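Local coordinates for transcarboxylase 5S subunit (Propionibacterium freudenreichii subsp. shermanii, PDB 1RQB), which transfers a carboxyl group from the biotin of the 1.3S subunit to pyruvate, forming oxaloacetate at a cobalt-containing TIM-barrel active site, at residues K435-L440 / E448-Y453; T71-I76 / A454-V459; G110-N115 / P427-K432. One frame throughout, in Å; residues are numbered along the deposited sequence.

Contact 1: residues K435-L440 / E448-Y453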
# COMPACT_ATOMS: atom_id res chain seq x y z
N LYS A 435 -17.34 -41.80 19.18
CA LYS A 435 -17.71 -42.27 20.53
C LYS A 435 -17.26 -41.26 21.58
O LYS A 435 -18.02 -40.91 22.48
CB LYS A 435 -17.09 -43.63 20.82
CG LYS A 435 -17.21 -44.60 19.66
CD LYS A 435 -18.62 -44.66 19.08
CE LYS A 435 -18.63 -45.53 17.83
NZ LYS A 435 -19.70 -45.13 16.86
N GLU A 436 -16.01 -40.80 21.48
CA GLU A 436 -15.46 -39.83 22.44
C GLU A 436 -16.24 -38.51 22.37
O GLU A 436 -16.51 -37.89 23.40
CB GLU A 436 -13.98 -39.58 22.16
CG GLU A 436 -13.09 -40.79 22.41
CD GLU A 436 -11.64 -40.52 22.07
OE1 GLU A 436 -11.18 -39.37 22.26
OE2 GLU A 436 -10.94 -41.46 21.62
N ALA A 437 -16.59 -38.08 21.17
CA ALA A 437 -17.32 -36.81 21.03
C ALA A 437 -18.70 -36.92 21.69
O ALA A 437 -19.16 -35.98 22.34
CB ALA A 437 -17.48 -36.46 19.57
N ALA A 438 -19.34 -38.07 21.52
CA ALA A 438 -20.69 -38.31 22.04
C ALA A 438 -20.73 -38.27 23.57
O ALA A 438 -21.82 -38.29 24.15
CB ALA A 438 -21.21 -39.65 21.54
N THR A 439 -19.58 -38.20 24.24
CA THR A 439 -19.58 -38.18 25.71
C THR A 439 -19.47 -36.75 26.24
O THR A 439 -19.53 -36.53 27.45
CB THR A 439 -18.39 -38.97 26.29
OG1 THR A 439 -17.18 -38.25 26.05
CG2 THR A 439 -18.29 -40.35 25.65
N LEU A 440 -19.33 -35.77 25.36
CA LEU A 440 -19.18 -34.38 25.80
C LEU A 440 -20.54 -33.69 25.93
O LEU A 440 -21.39 -33.78 25.04
CB LEU A 440 -18.31 -33.60 24.81
CG LEU A 440 -16.91 -34.16 24.56
CD1 LEU A 440 -16.21 -33.35 23.49
CD2 LEU A 440 -16.11 -34.13 25.86
N GLU A 448 -20.80 -33.05 11.84
CA GLU A 448 -20.12 -31.75 11.92
C GLU A 448 -19.48 -31.58 13.30
O GLU A 448 -18.35 -31.11 13.42
CB GLU A 448 -21.09 -30.59 11.68
CG GLU A 448 -21.56 -30.40 10.23
CD GLU A 448 -22.74 -31.28 9.83
OE1 GLU A 448 -23.35 -30.97 8.79
OE2 GLU A 448 -23.05 -32.26 10.54
N ASP A 449 -20.20 -31.97 14.36
CA ASP A 449 -19.70 -31.86 15.73
C ASP A 449 -18.58 -32.87 15.97
O ASP A 449 -17.64 -32.59 16.71
CB ASP A 449 -20.84 -32.07 16.74
CG ASP A 449 -21.37 -30.75 17.32
OD1 ASP A 449 -21.26 -29.69 16.65
OD2 ASP A 449 -21.90 -30.79 18.45
N VAL A 450 -18.68 -34.06 15.37
CA VAL A 450 -17.60 -35.04 15.53
C VAL A 450 -16.34 -34.48 14.87
O VAL A 450 -15.23 -34.63 15.38
CB VAL A 450 -17.96 -36.41 14.89
CG1 VAL A 450 -16.79 -37.39 15.00
CG2 VAL A 450 -19.20 -37.00 15.59
N LEU A 451 -16.51 -33.81 13.74
CA LEU A 451 -15.37 -33.20 13.04
C LEU A 451 -14.76 -32.12 13.93
O LEU A 451 -13.54 -32.00 14.05
CB LEU A 451 -15.82 -32.60 11.70
CG LEU A 451 -16.15 -33.67 10.66
CD1 LEU A 451 -16.93 -33.08 9.51
CD2 LEU A 451 -14.84 -34.30 10.16
N THR A 452 -15.61 -31.32 14.58
CA THR A 452 -15.07 -30.27 15.45
C THR A 452 -14.20 -30.90 16.54
O THR A 452 -13.13 -30.40 16.87
CB THR A 452 -16.19 -29.43 16.09
OG1 THR A 452 -16.87 -28.70 15.07
CG2 THR A 452 -15.62 -28.43 17.11
N TYR A 453 -14.67 -32.02 17.09
CA TYR A 453 -13.92 -32.71 18.14
C TYR A 453 -12.62 -33.31 17.58
O TYR A 453 -11.57 -33.24 18.21
CB TYR A 453 -14.76 -33.83 18.76
CG TYR A 453 -14.00 -34.64 19.77
CD1 TYR A 453 -13.68 -34.10 21.01
CD2 TYR A 453 -13.54 -35.93 19.46
CE1 TYR A 453 -12.91 -34.82 21.94
CE2 TYR A 453 -12.77 -36.66 20.38
CZ TYR A 453 -12.46 -36.10 21.61
OH TYR A 453 -11.69 -36.80 22.50

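Contact 2: residues T71-I76 / A454-V459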
# COMPACT_ATOMS: atom_id res chain seq x y z
N THR A 71 -10.11 -19.63 10.41
CA THR A 71 -11.43 -19.18 10.89
C THR A 71 -12.17 -20.26 11.69
O THR A 71 -12.97 -19.93 12.57
CB THR A 71 -12.34 -18.69 9.76
OG1 THR A 71 -12.65 -19.78 8.88
CG2 THR A 71 -11.68 -17.56 8.98
N TYR A 72 -11.94 -21.53 11.39
CA TYR A 72 -12.64 -22.59 12.13
C TYR A 72 -12.21 -22.50 13.60
O TYR A 72 -13.02 -22.42 14.51
CB TYR A 72 -12.29 -23.96 11.54
CG TYR A 72 -13.25 -25.08 11.87
CD1 TYR A 72 -14.09 -25.62 10.89
CD2 TYR A 72 -13.27 -25.66 13.15
CE1 TYR A 72 -14.92 -26.71 11.16
CE2 TYR A 72 -14.10 -26.76 13.43
CZ TYR A 72 -14.91 -27.28 12.43
OH TYR A 72 -15.71 -28.37 12.68
N ASP A 73 -10.90 -22.50 13.81
CA ASP A 73 -10.32 -22.39 15.15
C ASP A 73 -10.82 -21.13 15.85
O ASP A 73 -11.23 -21.17 17.01
CB ASP A 73 -8.80 -22.34 15.08
CG ASP A 73 -8.16 -22.04 16.43
OD1 ASP A 73 -8.03 -22.97 17.24
OD2 ASP A 73 -7.81 -20.86 16.68
N SER A 74 -10.79 -19.99 15.17
CA SER A 74 -11.20 -18.72 15.80
C SER A 74 -12.66 -18.77 16.25
O SER A 74 -13.02 -18.27 17.32
CB SER A 74 -11.02 -17.55 14.85
OG SER A 74 -11.37 -16.34 15.51
N CYS A 75 -13.52 -19.34 15.42
CA CYS A 75 -14.95 -19.42 15.75
C CYS A 75 -15.17 -20.14 17.08
O CYS A 75 -15.86 -19.63 17.96
CB CYS A 75 -15.71 -20.17 14.65
SG CYS A 75 -16.15 -19.17 13.21
N ILE A 76 -14.58 -21.31 17.24
CA ILE A 76 -14.85 -22.09 18.47
C ILE A 76 -13.94 -21.69 19.63
O ILE A 76 -14.30 -21.91 20.79
CB ILE A 76 -14.67 -23.59 18.23
CG1 ILE A 76 -13.21 -23.89 17.93
CG2 ILE A 76 -15.57 -24.06 17.08
CD1 ILE A 76 -12.94 -25.36 17.72
N ALA A 454 -12.69 -33.89 16.38
CA ALA A 454 -11.49 -34.49 15.78
C ALA A 454 -10.44 -33.43 15.46
O ALA A 454 -9.24 -33.66 15.60
CB ALA A 454 -11.88 -35.26 14.51
N LEU A 455 -10.90 -32.26 15.03
CA LEU A 455 -9.99 -31.17 14.62
C LEU A 455 -9.43 -30.41 15.82
O LEU A 455 -8.27 -30.00 15.80
CB LEU A 455 -10.72 -30.20 13.69
CG LEU A 455 -11.15 -30.77 12.34
CD1 LEU A 455 -12.05 -29.78 11.61
CD2 LEU A 455 -9.92 -31.07 11.52
N PHE A 456 -10.24 -30.20 16.86
CA PHE A 456 -9.81 -29.42 18.03
C PHE A 456 -10.28 -30.10 19.31
O PHE A 456 -11.14 -29.59 20.03
CB PHE A 456 -10.37 -27.99 17.92
CG PHE A 456 -9.91 -27.25 16.69
CD1 PHE A 456 -10.67 -27.26 15.53
CD2 PHE A 456 -8.66 -26.63 16.68
CE1 PHE A 456 -10.19 -26.66 14.36
CE2 PHE A 456 -8.18 -26.02 15.52
CZ PHE A 456 -8.94 -26.04 14.36
N PRO A 457 -9.68 -31.25 19.65
CA PRO A 457 -10.03 -32.03 20.85
C PRO A 457 -10.05 -31.27 22.17
O PRO A 457 -10.89 -31.54 23.03
CB PRO A 457 -8.95 -33.12 20.89
CG PRO A 457 -8.42 -33.18 19.50
CD PRO A 457 -8.47 -31.78 19.00
N GLN A 458 -9.14 -30.31 22.33
CA GLN A 458 -9.00 -29.56 23.58
C GLN A 458 -9.96 -28.37 23.67
O GLN A 458 -10.21 -27.87 24.77
CB GLN A 458 -7.56 -29.06 23.71
CG GLN A 458 -6.51 -30.15 23.51
CD GLN A 458 -6.67 -31.33 24.45
OE1 GLN A 458 -6.26 -32.45 24.14
NE2 GLN A 458 -7.27 -31.08 25.61
N VAL A 459 -10.49 -27.91 22.55
CA VAL A 459 -11.41 -26.76 22.57
C VAL A 459 -12.86 -27.23 22.49
O VAL A 459 -13.75 -26.62 23.07
CB VAL A 459 -11.13 -25.80 21.39
CG1 VAL A 459 -12.11 -24.62 21.43
CG2 VAL A 459 -9.69 -25.31 21.45

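Contact 3: residues G110-N115 / P427-K432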
# COMPACT_ATOMS: atom_id res chain seq x y z
N GLY A 110 -7.11 -28.95 10.91
CA GLY A 110 -6.57 -29.40 12.18
C GLY A 110 -5.08 -29.28 12.44
O GLY A 110 -4.36 -28.59 11.72
N TYR A 111 -4.63 -30.03 13.44
CA TYR A 111 -3.25 -29.97 13.93
C TYR A 111 -2.40 -31.16 13.50
O TYR A 111 -1.22 -31.21 13.83
CB TYR A 111 -3.30 -29.91 15.47
CG TYR A 111 -3.81 -31.19 16.09
CD1 TYR A 111 -2.93 -32.15 16.61
CD2 TYR A 111 -5.17 -31.49 16.10
CE1 TYR A 111 -3.39 -33.36 17.11
CE2 TYR A 111 -5.65 -32.71 16.61
CZ TYR A 111 -4.75 -33.64 17.11
OH TYR A 111 -5.21 -34.85 17.58
N ARG A 112 -2.96 -32.13 12.78
CA ARG A 112 -2.15 -33.29 12.36
C ARG A 112 -2.75 -33.93 11.11
O ARG A 112 -3.81 -33.53 10.63
CB ARG A 112 -2.15 -34.37 13.45
CG ARG A 112 -3.56 -34.94 13.74
CD ARG A 112 -3.53 -36.06 14.76
NE ARG A 112 -4.87 -36.50 15.16
CZ ARG A 112 -5.61 -37.41 14.53
NH1 ARG A 112 -5.14 -38.03 13.45
NH2 ARG A 112 -6.81 -37.73 15.01
N HIS A 113 -2.04 -34.91 10.57
CA HIS A 113 -2.57 -35.64 9.41
C HIS A 113 -3.68 -36.56 9.93
O HIS A 113 -3.56 -37.13 11.01
CB HIS A 113 -1.47 -36.50 8.76
CG HIS A 113 -0.46 -35.70 8.00
ND1 HIS A 113 -0.00 -36.08 6.76
CD2 HIS A 113 0.18 -34.54 8.30
CE1 HIS A 113 0.86 -35.18 6.32
NE2 HIS A 113 0.99 -34.24 7.23
N TYR A 114 -4.76 -36.67 9.17
CA TYR A 114 -5.87 -37.55 9.57
C TYR A 114 -5.97 -38.72 8.59
O TYR A 114 -5.48 -38.66 7.46
CB TYR A 114 -7.20 -36.80 9.56
CG TYR A 114 -7.28 -35.72 10.60
CD1 TYR A 114 -6.79 -34.44 10.34
CD2 TYR A 114 -7.76 -36.00 11.87
CE1 TYR A 114 -6.78 -33.47 11.33
CE2 TYR A 114 -7.75 -35.05 12.87
CZ TYR A 114 -7.25 -33.78 12.60
OH TYR A 114 -7.20 -32.84 13.59
N ASN A 115 -6.61 -39.79 9.06
CA ASN A 115 -6.85 -40.96 8.20
C ASN A 115 -7.75 -40.50 7.05
O ASN A 115 -8.55 -39.57 7.21
CB ASN A 115 -7.52 -42.08 9.02
CG ASN A 115 -8.10 -43.18 8.15
OD1 ASN A 115 -9.22 -43.06 7.65
ND2 ASN A 115 -7.35 -44.26 7.96
N PRO A 427 -4.55 -45.59 10.97
CA PRO A 427 -5.68 -46.52 10.99
C PRO A 427 -7.01 -45.77 11.02
O PRO A 427 -7.05 -44.57 11.30
CB PRO A 427 -5.45 -47.29 12.28
CG PRO A 427 -4.98 -46.21 13.20
CD PRO A 427 -3.99 -45.43 12.32
N PRO A 428 -8.12 -46.47 10.72
CA PRO A 428 -9.44 -45.83 10.74
C PRO A 428 -9.61 -45.21 12.12
O PRO A 428 -9.14 -45.76 13.12
CB PRO A 428 -10.38 -47.01 10.50
CG PRO A 428 -9.57 -47.88 9.56
CD PRO A 428 -8.19 -47.85 10.20
N GLU A 429 -10.27 -44.05 12.21
CA GLU A 429 -10.41 -43.38 13.51
C GLU A 429 -11.80 -42.76 13.68
O GLU A 429 -12.12 -42.25 14.76
CB GLU A 429 -9.33 -42.29 13.64
CG GLU A 429 -9.36 -41.21 12.54
CD GLU A 429 -8.34 -40.08 12.76
OE1 GLU A 429 -7.33 -40.00 12.02
OE2 GLU A 429 -8.56 -39.26 13.67
N TRP A 430 -12.64 -42.79 12.65
CA TRP A 430 -13.95 -42.14 12.75
C TRP A 430 -14.79 -42.69 13.91
O TRP A 430 -15.35 -41.92 14.68
CB TRP A 430 -14.74 -42.26 11.44
CG TRP A 430 -16.05 -41.52 11.49
CD1 TRP A 430 -17.30 -42.06 11.61
CD2 TRP A 430 -16.24 -40.09 11.46
NE1 TRP A 430 -18.25 -41.07 11.66
CE2 TRP A 430 -17.62 -39.85 11.57
CE3 TRP A 430 -15.37 -39.00 11.35
CZ2 TRP A 430 -18.16 -38.55 11.57
CZ3 TRP A 430 -15.91 -37.71 11.35
CH2 TRP A 430 -17.29 -37.50 11.46
N GLU A 431 -14.89 -44.01 14.04
CA GLU A 431 -15.69 -44.59 15.12
C GLU A 431 -15.17 -44.15 16.49
O GLU A 431 -15.96 -43.82 17.38
CB GLU A 431 -15.72 -46.12 15.03
CG GLU A 431 -16.99 -46.73 14.41
CD GLU A 431 -17.59 -45.92 13.26
OE1 GLU A 431 -16.90 -45.70 12.24
OE2 GLU A 431 -18.77 -45.51 13.39
N LYS A 432 -13.85 -44.13 16.67
CA LYS A 432 -13.25 -43.72 17.94
C LYS A 432 -13.56 -42.25 18.23
O LYS A 432 -13.86 -41.87 19.36
CB LYS A 432 -11.73 -43.92 17.88
CG LYS A 432 -10.97 -43.41 19.10
CD LYS A 432 -9.46 -43.55 18.90
CE LYS A 432 -8.66 -42.98 20.06
NZ LYS A 432 -8.92 -43.69 21.35

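Contact 1: residues K435-L440 / E448-Y453
A437 and V450 bring their backbones closest where the later part of helix 430-437 lies against helix 447-455, their CA atoms 5.8 Å apart. The pair are consecutive helices joined by a short connection within the conserved carboxylase domain, with only seven residues between the two segments, and they illustrate how a small residue lets a large one reach across a helix interface. A437 is the small partner: its CB lies 3.9 Å from CB of Y453, and its backbone N sits above one face of the Y453 ring, offset toward the rim. The ring gets there because CG of Y453 stands anti to the backbone N (chi1 176°), which carries the phenol out alongside A437 toward E436. L440, brought round by the type I turn A437-L440, adds its CD1 methyl at 3.6 Å from CD1 of Y453, approaching the ring obliquely. Across the base of the contact, V450 CG2 touches the A437 methyl more loosely, and F443 of the connecting loop packs on both residues. The carboxylate of E436 also pairs with K432 through OE2, so a single side chain ties the phenol to a lysine one turn back in its own helix. At the far end of the ring, Y453 OH donates to E436 OE1 over 2.6 Å, meeting the anti lone pair of that oxygen, with carboxylate and ring planes 76° apart.

Contact 2: residues T71-I76 / A454-V459
With CG anti to the carbonyl carbon (chi1 -60°), the side chain of F456 extends toward helix 71-77. Y72 and D73 share a torsion, CG anti to the backbone N, but only Y72 heads toward F456, while D73 runs across the F456 ring at about a right angle. Helix 71-77 follows strand 63-68 of the TIM barrel, and F456 is the first residue to leave helical geometry after helix 447-455, so the contact joins the barrel to the conserved carboxylase domain through a helix end. It is a worked case of one aromatic residue serving several neighbours. The Y72 and F456 rings meet rim to rim, centroids 5.8 Å apart and planes at 22°, neither over the other's face. On another side D73 has its CA over one face of the F456 ring and OD1 3.5 Å from CE2 of F456; that OD1 is paired with NE of R77. I76 adds its CD1 methyl, 3.7 Å from CB of F456. Replacing this ring with an alanine is likely to leave Y72 CD2, D73 CB and I76 CD1 without the surface they share, opening a gap between helix 71-77 and the end of helix 447-455. Beyond the ring, V459 CG1 lies 3.7 Å from CG1 of I76, extending the apolar seam. The phenol oxygen of Y72 bonds to T452 and W84, fixing the ring's far end. One face of the Y72 ring receives L455, whose CD1 methyl makes a CH-pi contact 4.2 Å from the ring centroid, 21° off the normal.

Contact 3: residues G110-N115 / P427-K432
R112 and E429 supply the ionic part of this contact, a bidentate salt bridge made end-on. NH2 of R112 donates to OE2 of E429 over 2.7 Å, and NH1 of R112 donates to OE1 of E429 over 3.3 Å. Both oxygens are met on their syn sides, and guanidinium and carboxylate lie only 10° from coplanar, as expected when two N-H groups point at two oxygens of one acid.

Hydrogen bonds to uncharged groups then fix both members. The backbone N of N115 gives a nearly straight bond (171°) to OE1 of E429 at 3.1 Å, reaching that oxygen on its anti side and well out of the carboxylate plane, so OE1 takes two donors; OE2 has a second partner in Q433. On the arginine, NE donates to the hydroxyl of Y111 over 2.9 Å, in the guanidinium plane, and NH1 makes a weak bond to O of H113.

Packing has two parts. Within the loop, CE2 of Y114 rests over the centre of the R112 guanidinium, 3.5 Å above its plane; the Y114 hydroxyl is bonded to the carbonyl of A454. Across the contact, CG of N115 lies 3.9 Å from CA of P428, with ND2 bonded to O of L426.

Among the surrounding elements, the loop that follows strand 99-103 of the TIM barrel meets the start of helix 430-437. N115 is the N-cap of helix 116-128, its OD1 accepting from N of E117, and E429 is the N-cap of helix 430-437; E117 in turn accepts from the backbone N atoms of E429 and W430. Helix 447-455 lies beside both, touched by Y114 and W430.

The three contacts show chemistry following position. Contact 3 is a surface contact, and charge dominates it; contacts 1 and 2 are partly buried and rely mainly on aromatic and aliphatic packing, with contact 1 adding one phenol-carboxylate bond. Contacts 2 and 3 join the barrel to the conserved carboxylase domain across long sequence separations, whereas contact 1 is local within that domain. Contacts 1 and 3 both lie, in series, inside the loop closed by contact 2. Helix 447-455 serves contacts 1 and 2, helix 430-437 serves contacts 1 and 3. The seams also touch one another: W430 of contact 3 packs on V450 and L451 of contact 1.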